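Local coordinates for adenosine kinase (Sinorhizobium meliloti, PDB 3UBO), which probably phosphorylates adenosine at the ribose 5'-hydroxyl with ATP as donor, and is seen here holding adenosine and ADP, at residues T155-G159 with Y160-P164; A175-A178 with H179-R183; F202-L205 with M206-T210. All coordinates share one frame; numbering follows the deposited sequence.

In the fold
Contact 1 is buried and lies at the adenosine pocket; contacts 2 and 3 are partly buried helix ends on the same side of the chain's centre. Strand 152-158, which carries contact 1 at its end, leads into helix 168-179, whose last turn is contact 2, and the chain then returns as strand 184-188. Contact 3 ends helix 199-207 and meets both others: Phe202 stacks edge-to-face with Trp162 of contact 1, and Thr210 CG2 lies 3.4 Å from Ala175 CB of contact 2. Chemistry follows place: a tyrosine ring and a buried carboxylate at the ligand, with further aromatic packing away from it, but side chains meeting backbone carbonyls at the two helix ends.

Contact 1. Residues T155-G159 with Y160-P164. With ADN (adenosine), chain C.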
loop_
_atom_site.group_PDB
_atom_site.type_symbol
_atom_site.label_atom_id
_atom_site.label_comp_id
_atom_site.label_asym_id
_atom_site.label_seq_id
_atom_site.Cartn_x
_atom_site.Cartn_y
_atom_site.Cartn_z
ATOM N N THR A 155 6.362 0.546 -28.702
ATOM C CA THR A 155 5.502 -0.425 -28.040
ATOM C C THR A 155 6.423 -1.378 -27.216
ATOM O O THR A 155 7.454 -1.912 -27.709
ATOM C CB THR A 155 4.470 -1.112 -29.054
ATOM O OG1 THR A 155 3.516 -0.143 -29.556
ATOM C CG2 THR A 155 3.693 -2.287 -28.412
ATOM N N TYR A 156 6.106 -1.514 -25.928
ATOM C CA TYR A 156 6.934 -2.336 -25.054
ATOM C C TYR A 156 6.087 -3.361 -24.322
ATOM O O TYR A 156 4.950 -3.048 -23.913
ATOM C CB TYR A 156 7.588 -1.416 -24.097
ATOM C CG TYR A 156 8.373 -2.019 -22.956
ATOM C CD1 TYR A 156 9.694 -2.418 -23.131
ATOM C CD2 TYR A 156 7.819 -2.123 -21.688
ATOM C CE1 TYR A 156 10.443 -2.923 -22.088
ATOM C CE2 TYR A 156 8.583 -2.619 -20.606
ATOM C CZ TYR A 156 9.903 -3.018 -20.801
ATOM O OH TYR A 156 10.678 -3.508 -19.738
ATOM N N PHE A 157 6.635 -4.578 -24.185
ATOM C CA PHE A 157 5.873 -5.741 -23.694
ATOM C C PHE A 157 6.775 -6.738 -22.982
ATOM O O PHE A 157 7.970 -6.844 -23.302
ATOM C CB PHE A 157 5.148 -6.471 -24.867
ATOM C CG PHE A 157 6.102 -7.258 -25.784
ATOM C CD1 PHE A 157 6.670 -6.658 -26.915
ATOM C CD2 PHE A 157 6.472 -8.571 -25.475
ATOM C CE1 PHE A 157 7.564 -7.352 -27.719
ATOM C CE2 PHE A 157 7.362 -9.277 -26.271
ATOM C CZ PHE A 157 7.910 -8.666 -27.397
ATOM N N GLU A 158 6.184 -7.500 -22.050
ATOM C CA GLU A 158 6.955 -8.456 -21.202
ATOM C C GLU A 158 7.240 -9.779 -21.904
ATOM O O GLU A 158 6.366 -10.269 -22.639
ATOM C CB GLU A 158 6.238 -8.770 -19.834
ATOM C CG GLU A 158 5.860 -7.580 -18.896
ATOM C CD GLU A 158 4.438 -7.764 -18.318
ATOM O OE1 GLU A 158 4.070 -6.940 -17.419
ATOM O OE2 GLU A 158 3.678 -8.712 -18.796
ATOM N N GLY A 159 8.429 -10.347 -21.700
ATOM C CA GLY A 159 8.639 -11.771 -21.904
ATOM C C GLY A 159 7.618 -12.571 -21.080
ATOM O O GLY A 159 7.116 -13.637 -21.495
ATOM N N TYR A 160 7.268 -12.019 -19.911
ATOM C CA TYR A 160 6.348 -12.649 -18.954
ATOM C C TYR A 160 5.027 -13.101 -19.584
ATOM O O TYR A 160 4.236 -13.787 -18.927
ATOM C CB TYR A 160 5.987 -11.679 -17.807
ATOM C CG TYR A 160 6.955 -11.642 -16.649
ATOM C CD1 TYR A 160 7.158 -10.456 -15.931
ATOM C CD2 TYR A 160 7.672 -12.761 -16.279
ATOM C CE1 TYR A 160 8.073 -10.378 -14.898
ATOM C CE2 TYR A 160 8.579 -12.689 -15.235
ATOM C CZ TYR A 160 8.775 -11.487 -14.548
ATOM O OH TYR A 160 9.656 -11.410 -13.494
ATOM N N LEU A 161 4.795 -12.641 -20.822
ATOM C CA LEU A 161 3.533 -12.723 -21.545
ATOM C C LEU A 161 3.520 -13.999 -22.341
ATOM O O LEU A 161 2.505 -14.398 -22.882
ATOM C CB LEU A 161 3.397 -11.572 -22.523
ATOM C CG LEU A 161 2.742 -10.290 -22.022
ATOM C CD1 LEU A 161 2.424 -9.379 -23.202
ATOM C CD2 LEU A 161 1.490 -10.534 -21.198
ATOM N N TRP A 162 4.671 -14.633 -22.432
ATOM C CA TRP A 162 4.684 -15.951 -23.020
ATOM C C TRP A 162 3.880 -16.985 -22.219
ATOM O O TRP A 162 3.219 -17.844 -22.829
ATOM C CB TRP A 162 6.094 -16.385 -23.478
ATOM C CG TRP A 162 6.236 -15.904 -24.886
ATOM C CD1 TRP A 162 6.489 -16.666 -26.006
ATOM C CD2 TRP A 162 5.962 -14.557 -25.366
ATOM N NE1 TRP A 162 6.421 -15.868 -27.146
ATOM C CE2 TRP A 162 6.102 -14.579 -26.787
ATOM C CE3 TRP A 162 5.603 -13.338 -24.731
ATOM C CZ2 TRP A 162 5.915 -13.426 -27.587
ATOM C CZ3 TRP A 162 5.402 -12.188 -25.526
ATOM C CH2 TRP A 162 5.577 -12.244 -26.948
ATOM N N ASP A 163 3.857 -16.836 -20.885
ATOM C CA ASP A 163 3.220 -17.793 -19.977
ATOM C C ASP A 163 1.745 -17.996 -20.263
ATOM O O ASP A 163 1.305 -19.152 -20.416
ATOM C CB ASP A 163 3.454 -17.437 -18.493
ATOM C CG ASP A 163 4.868 -17.746 -18.037
ATOM O OD1 ASP A 163 5.375 -18.819 -18.447
ATOM O OD2 ASP A 163 5.488 -16.908 -17.317
ATOM N N PRO A 164 0.960 -16.899 -20.325
ATOM C CA PRO A 164 -0.447 -17.135 -20.650
ATOM C C PRO A 164 -0.590 -17.833 -22.021
ATOM O O PRO A 164 0.406 -18.239 -22.654
ATOM C CB PRO A 164 -1.084 -15.723 -20.638
ATOM C CG PRO A 164 -0.111 -14.795 -20.155
ATOM C CD PRO A 164 1.209 -15.518 -19.875
HETATM O "O5'" ADN C . 9.601 -6.635 -11.567
HETATM C "C5'" ADN C . 8.652 -5.855 -10.747
HETATM C "C4'" ADN C . 7.154 -6.285 -10.912
HETATM O "O4'" ADN C . 6.996 -7.605 -11.445
HETATM C "C3'" ADN C . 5.983 -6.195 -9.801
HETATM O "O3'" ADN C . 5.352 -5.006 -9.388
HETATM C "C2'" ADN C . 4.976 -7.293 -10.283
HETATM O "O2'" ADN C . 3.597 -6.881 -10.396
HETATM C "C1'" ADN C . 5.622 -7.747 -11.531
HETATM N N9 ADN C . 5.342 -9.190 -11.800
HETATM C C8 ADN C . 5.545 -10.359 -11.012
HETATM N N7 ADN C . 5.246 -11.515 -11.782
HETATM C C5 ADN C . 4.869 -11.048 -13.055
HETATM C C6 ADN C . 4.439 -11.720 -14.233
HETATM N N6 ADN C . 4.362 -13.154 -14.304
HETATM N N1 ADN C . 4.119 -10.918 -15.388
HETATM C C2 ADN C . 4.230 -9.490 -15.335
HETATM N N3 ADN C . 4.653 -8.782 -14.183
HETATM C C4 ADN C . 4.943 -9.592 -13.059
#
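Glu158 and Tyr160 meet where strand 152-158, in the parallel sheet of this pfkB-type (ribokinase-like) kinase, ends and the chain turns beside the adenosine. Glu158 starts with CB 3.6 Å from Tyr160 CB. Its CG stays beside the backbone N (chi1 -56°), passing obliquely by the Tyr160 ring, and a bend at chi2 then brings the carboxylate up to the base. There CD lies 3.5 Å and OE1 3.3 Å from ADN C2, while OE2 lies 3.7 Å from Leu161 CG, the two side chains crossing at about a right angle. Both oxygens are also gripped by backbone N-H groups, OE1 by Ala63 and OE2 by Asn13, which hold the buried carboxylate in one rotation and would favour its ionised form. Tyr160 completes this wall of the pocket by turning one ring face to the purine, the planes clearly inclined, with ADN C6 3.4 Å above the ring plane and shifted toward the rim. Asn13 links the two sides again, since its ND2 is bonded both to Tyr160 O and to the adenosine.

On the far side of the backbone, Phe157 reaches Trp162. Its CE2 lies 3.5 Å from Trp162 CH2; the planes are turned 30° and the six-membered rings meet rim to rim, neither over the other. Ile171 of helix 168-179 packs against both residues and against Leu161. The turn itself is closed by Trp162 N, which gives Gly159 O a nearly straight bond of 2.8 Å (174° at the hydrogen), approaching from above the carbonyl plane.

Contact 2. Residues A175-A178 with H179-R183; sequences ARIA and HAHGR
His179 N and Ala180 N bond back to Ala175 O and Arg176 O, at 3.0 Å and 3.2 Å respectively, as the final regular turns of helix 168-179, before a type I turn from His179 to Gly182 closes with Gly182 N bonded to His179 O. Gly182 has positive phi (78°), and the chain then heads into strand 184-188. This is the second bend of a beta-alpha-beta crossover joining strands 152-158 and 184-188, neighbours in the parallel sheet.

Among the side chains, His181 makes the bond to the helix end. Its CG sits beside its own backbone N, and the ring swings back over the helix end so that ND1 donates to Ile177 O at 2.8 Å. The donor lies almost in line with the carbonyl bond, yet the N-H is bent (135° at the hydrogen) and the oxygen is tilted 30° from the imidazole plane. Ala180 CB rests 3.3 Å from Arg176 O, the same carbonyl that its own N reaches. His179 brings CB to 3.3 Å from Ala175 O, and its NE2 is hydrogen-bonded to the carboxylate of Asp212. The Arg183 chain bends sharply at chi2 and carries NE to Ala150 O at the end of helix 146-150.

Because ND1 of His181 is the donor, it must carry a hydrogen. The negative end of the helix dipole would favour a second one on NE2, whereas the guanidinium of Arg176, with NH1 6.5 Å from ND1, would probably oppose it.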
loop_
_atom_site.group_PDB
_atom_site.type_symbol
_atom_site.label_atom_id
_atom_site.label_comp_id
_atom_site.label_asym_id
_atom_site.label_seq_id
_atom_site.Cartn_x
_atom_site.Cartn_y
_atom_site.Cartn_z
ATOM N N ALA A 175 3.151 -5.620 -32.877
ATOM C CA ALA A 175 4.436 -5.524 -33.560
ATOM C C ALA A 175 4.211 -5.157 -35.037
ATOM O O ALA A 175 4.760 -4.189 -35.522
ATOM C CB ALA A 175 5.216 -6.854 -33.419
ATOM N N ARG A 176 3.378 -5.936 -35.729
ATOM C CA ARG A 176 2.882 -5.586 -37.041
ATOM C C ARG A 176 2.277 -4.167 -37.068
ATOM O O ARG A 176 2.804 -3.322 -37.754
ATOM C CB ARG A 176 1.865 -6.618 -37.535
ATOM C CG ARG A 176 1.891 -6.793 -39.075
ATOM C CD ARG A 176 0.562 -7.124 -39.768
ATOM N NE ARG A 176 -0.603 -6.493 -39.127
ATOM C CZ ARG A 176 -1.094 -5.281 -39.420
ATOM N NH1 ARG A 176 -0.525 -4.524 -40.378
ATOM N NH2 ARG A 176 -2.162 -4.827 -38.741
ATOM N N ILE A 177 1.196 -3.896 -36.340
ATOM C CA ILE A 177 0.555 -2.566 -36.393
ATOM C C ILE A 177 1.511 -1.399 -36.264
ATOM O O ILE A 177 1.251 -0.330 -36.822
ATOM C CB ILE A 177 -0.586 -2.340 -35.323
ATOM C CG1 ILE A 177 -1.694 -3.428 -35.449
ATOM C CG2 ILE A 177 -1.129 -0.856 -35.305
ATOM C CD1 ILE A 177 -2.898 -3.256 -34.510
ATOM N N ALA A 178 2.610 -1.588 -35.526
ATOM C CA ALA A 178 3.386 -0.473 -35.008
ATOM C C ALA A 178 4.549 -0.212 -35.936
ATOM O O ALA A 178 4.856 0.956 -36.233
ATOM C CB ALA A 178 3.890 -0.767 -33.593
ATOM N N HIS A 179 5.214 -1.293 -36.359
ATOM C CA HIS A 179 6.216 -1.227 -37.420
ATOM C C HIS A 179 5.702 -0.567 -38.712
ATOM O O HIS A 179 6.368 0.279 -39.349
ATOM C CB HIS A 179 6.637 -2.624 -37.747
ATOM C CG HIS A 179 7.737 -3.083 -36.881
ATOM N ND1 HIS A 179 8.144 -4.395 -36.814
ATOM C CD2 HIS A 179 8.534 -2.385 -36.044
ATOM C CE1 HIS A 179 9.169 -4.482 -35.980
ATOM N NE2 HIS A 179 9.426 -3.279 -35.498
ATOM N N ALA A 180 4.493 -0.980 -39.056
ATOM C CA ALA A 180 3.809 -0.546 -40.246
ATOM C C ALA A 180 3.437 0.940 -40.110
ATOM O O ALA A 180 2.999 1.582 -41.070
ATOM C CB ALA A 180 2.518 -1.451 -40.491
ATOM N N HIS A 181 3.590 1.492 -38.922
ATOM C CA HIS A 181 3.333 2.903 -38.806
ATOM C C HIS A 181 4.593 3.729 -38.529
ATOM O O HIS A 181 4.463 4.906 -38.231
ATOM C CB HIS A 181 2.216 3.205 -37.797
ATOM C CG HIS A 181 0.841 2.970 -38.335
ATOM N ND1 HIS A 181 0.343 1.704 -38.576
ATOM C CD2 HIS A 181 -0.155 3.830 -38.658
ATOM C CE1 HIS A 181 -0.904 1.786 -39.021
ATOM N NE2 HIS A 181 -1.236 3.066 -39.073
ATOM N N GLY A 182 5.780 3.129 -38.682
ATOM C CA GLY A 182 7.044 3.839 -38.469
ATOM C C GLY A 182 7.451 4.035 -36.981
ATOM O O GLY A 182 8.000 5.101 -36.562
ATOM N N ARG A 183 7.156 2.994 -36.196
ATOM C CA ARG A 183 7.256 2.969 -34.770
ATOM C C ARG A 183 8.229 1.849 -34.456
ATOM O O ARG A 183 8.620 1.067 -35.316
ATOM C CB ARG A 183 5.915 2.606 -34.176
ATOM C CG ARG A 183 4.869 3.689 -34.155
ATOM C CD ARG A 183 5.290 5.013 -34.772
ATOM N NE ARG A 183 4.082 5.831 -34.942
ATOM C CZ ARG A 183 4.030 7.166 -34.992
ATOM N NH1 ARG A 183 2.835 7.745 -35.153
ATOM N NH2 ARG A 183 5.145 7.914 -34.855
#

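Contact 3. Residues F202-L205 with M206-T210; sequences FLEL and MRSGT
Leu203 and Arg207 both turn CG to the side of their own backbone N (chi1 -69° and -60°), and with Arg207 extended from CG to NE the two side chains run side by side, pointing the same way. Leu203 CD2 thereby comes over one face of the guanidinium, near its rim and 4.1 Å from Arg207 NH2. That nitrogen also makes a salt bridge to Asp240 of helix 230-240, which fixes the far end of the chain. On its other flank Leu203 CD2 meets the selenium of selenomethionine Met206 at 4.4 Å.

This is the C-terminal turn of helix 199-207, whose outgoing loop leads to strand 213-217 of the parallel sheet. Arg207 N bonds to Leu203 O and Ser208 N to Glu204 O (2.9 Å) before Gly209, with positive phi, takes the chain off the helical path. Ser208 OG folds back to donate to Glu204 O as well, though the modelled separation is too short to trust, and it accepts a bond of 2.9 Å from Thr210 OG1. Beside that hydroxyl pair, Leu205 and Thr210 cross at about a right angle, CD1 of the leucine lying 4.2 Å from CG2 of the threonine.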
loop_
_atom_site.group_PDB
_atom_site.type_symbol
_atom_site.label_atom_id
_atom_site.label_comp_id
_atom_site.label_asym_id
_atom_site.label_seq_id
_atom_site.Cartn_x
_atom_site.Cartn_y
_atom_site.Cartn_z
ATOM N N PHE A 202 11.963 -16.220 -27.797
ATOM C CA PHE A 202 12.481 -14.884 -27.540
ATOM C C PHE A 202 13.455 -14.461 -28.672
ATOM O O PHE A 202 13.163 -13.490 -29.384
ATOM C CB PHE A 202 13.105 -14.796 -26.101
ATOM C CG PHE A 202 12.078 -14.574 -24.967
ATOM C CD1 PHE A 202 10.689 -14.653 -25.203
ATOM C CD2 PHE A 202 12.512 -14.336 -23.650
ATOM C CE1 PHE A 202 9.779 -14.436 -24.124
ATOM C CE2 PHE A 202 11.610 -14.128 -22.572
ATOM C CZ PHE A 202 10.271 -14.166 -22.787
ATOM N N LEU A 203 14.570 -15.190 -28.851
ATOM C CA LEU A 203 15.535 -15.003 -29.979
ATOM C C LEU A 203 14.938 -14.760 -31.402
ATOM O O LEU A 203 15.188 -13.744 -32.065
ATOM C CB LEU A 203 16.497 -16.198 -30.039
ATOM C CG LEU A 203 17.484 -16.317 -28.886
ATOM C CD1 LEU A 203 18.244 -17.586 -28.972
ATOM C CD2 LEU A 203 18.462 -15.167 -28.959
ATOM N N GLU A 204 14.170 -15.719 -31.856
ATOM C CA GLU A 204 13.532 -15.631 -33.151
ATOM C C GLU A 204 12.608 -14.421 -33.193
ATOM O O GLU A 204 12.376 -13.779 -34.239
ATOM C CB GLU A 204 12.717 -16.918 -33.411
ATOM C CG GLU A 204 11.581 -16.796 -34.431
ATOM C CD GLU A 204 12.075 -16.569 -35.857
ATOM O OE1 GLU A 204 13.260 -16.902 -36.156
ATOM O OE2 GLU A 204 11.254 -16.053 -36.661
ATOM N N LEU A 205 12.037 -14.129 -32.049
ATOM C CA LEU A 205 11.200 -12.970 -31.962
ATOM C C LEU A 205 12.087 -11.698 -32.113
ATOM O O LEU A 205 11.617 -10.683 -32.607
ATOM C CB LEU A 205 10.388 -13.056 -30.679
ATOM C CG LEU A 205 9.723 -11.878 -30.034
ATOM C CD1 LEU A 205 8.249 -11.838 -30.412
ATOM C CD2 LEU A 205 9.931 -12.050 -28.525
HETATM N N MSE A 206 13.374 -11.778 -31.760
HETATM C CA MSE A 206 14.319 -10.685 -32.045
HETATM C C MSE A 206 14.822 -10.755 -33.490
HETATM O O MSE A 206 14.719 -9.802 -34.263
HETATM C CB MSE A 206 15.543 -10.743 -31.141
HETATM C CG MSE A 206 15.295 -10.435 -29.688
HETATM SE SE MSE A 206 16.835 -11.053 -28.490
HETATM C CE MSE A 206 18.185 -9.627 -28.712
ATOM N N ARG A 207 15.399 -11.893 -33.849
ATOM C CA ARG A 207 15.966 -12.049 -35.183
ATOM C C ARG A 207 14.992 -11.686 -36.301
ATOM O O ARG A 207 15.358 -10.978 -37.211
ATOM C CB ARG A 207 16.586 -13.435 -35.323
ATOM C CG ARG A 207 17.672 -13.579 -34.274
ATOM C CD ARG A 207 18.159 -14.964 -34.222
ATOM N NE ARG A 207 19.355 -15.064 -33.403
ATOM C CZ ARG A 207 19.742 -16.208 -32.861
ATOM N NH1 ARG A 207 18.991 -17.306 -33.072
ATOM N NH2 ARG A 207 20.845 -16.248 -32.109
ATOM N N SER A 208 13.750 -12.115 -36.205
ATOM C CA SER A 208 12.731 -11.645 -37.146
ATOM C C SER A 208 12.512 -10.104 -37.156
ATOM O O SER A 208 11.635 -9.584 -37.905
ATOM C CB SER A 208 11.407 -12.349 -36.871
ATOM O OG SER A 208 11.054 -12.205 -35.512
ATOM N N GLY A 209 13.297 -9.403 -36.316
ATOM C CA GLY A 209 13.242 -7.954 -36.213
ATOM C C GLY A 209 11.840 -7.503 -35.869
ATOM O O GLY A 209 11.470 -6.323 -36.062
ATOM N N THR A 210 11.051 -8.479 -35.382
ATOM C CA THR A 210 9.776 -8.220 -34.683
ATOM C C THR A 210 9.925 -7.258 -33.476
ATOM O O THR A 210 9.120 -6.307 -33.347
ATOM C CB THR A 210 9.109 -9.482 -34.154
ATOM O OG1 THR A 210 8.861 -10.378 -35.245
ATOM C CG2 THR A 210 7.777 -9.092 -33.523
#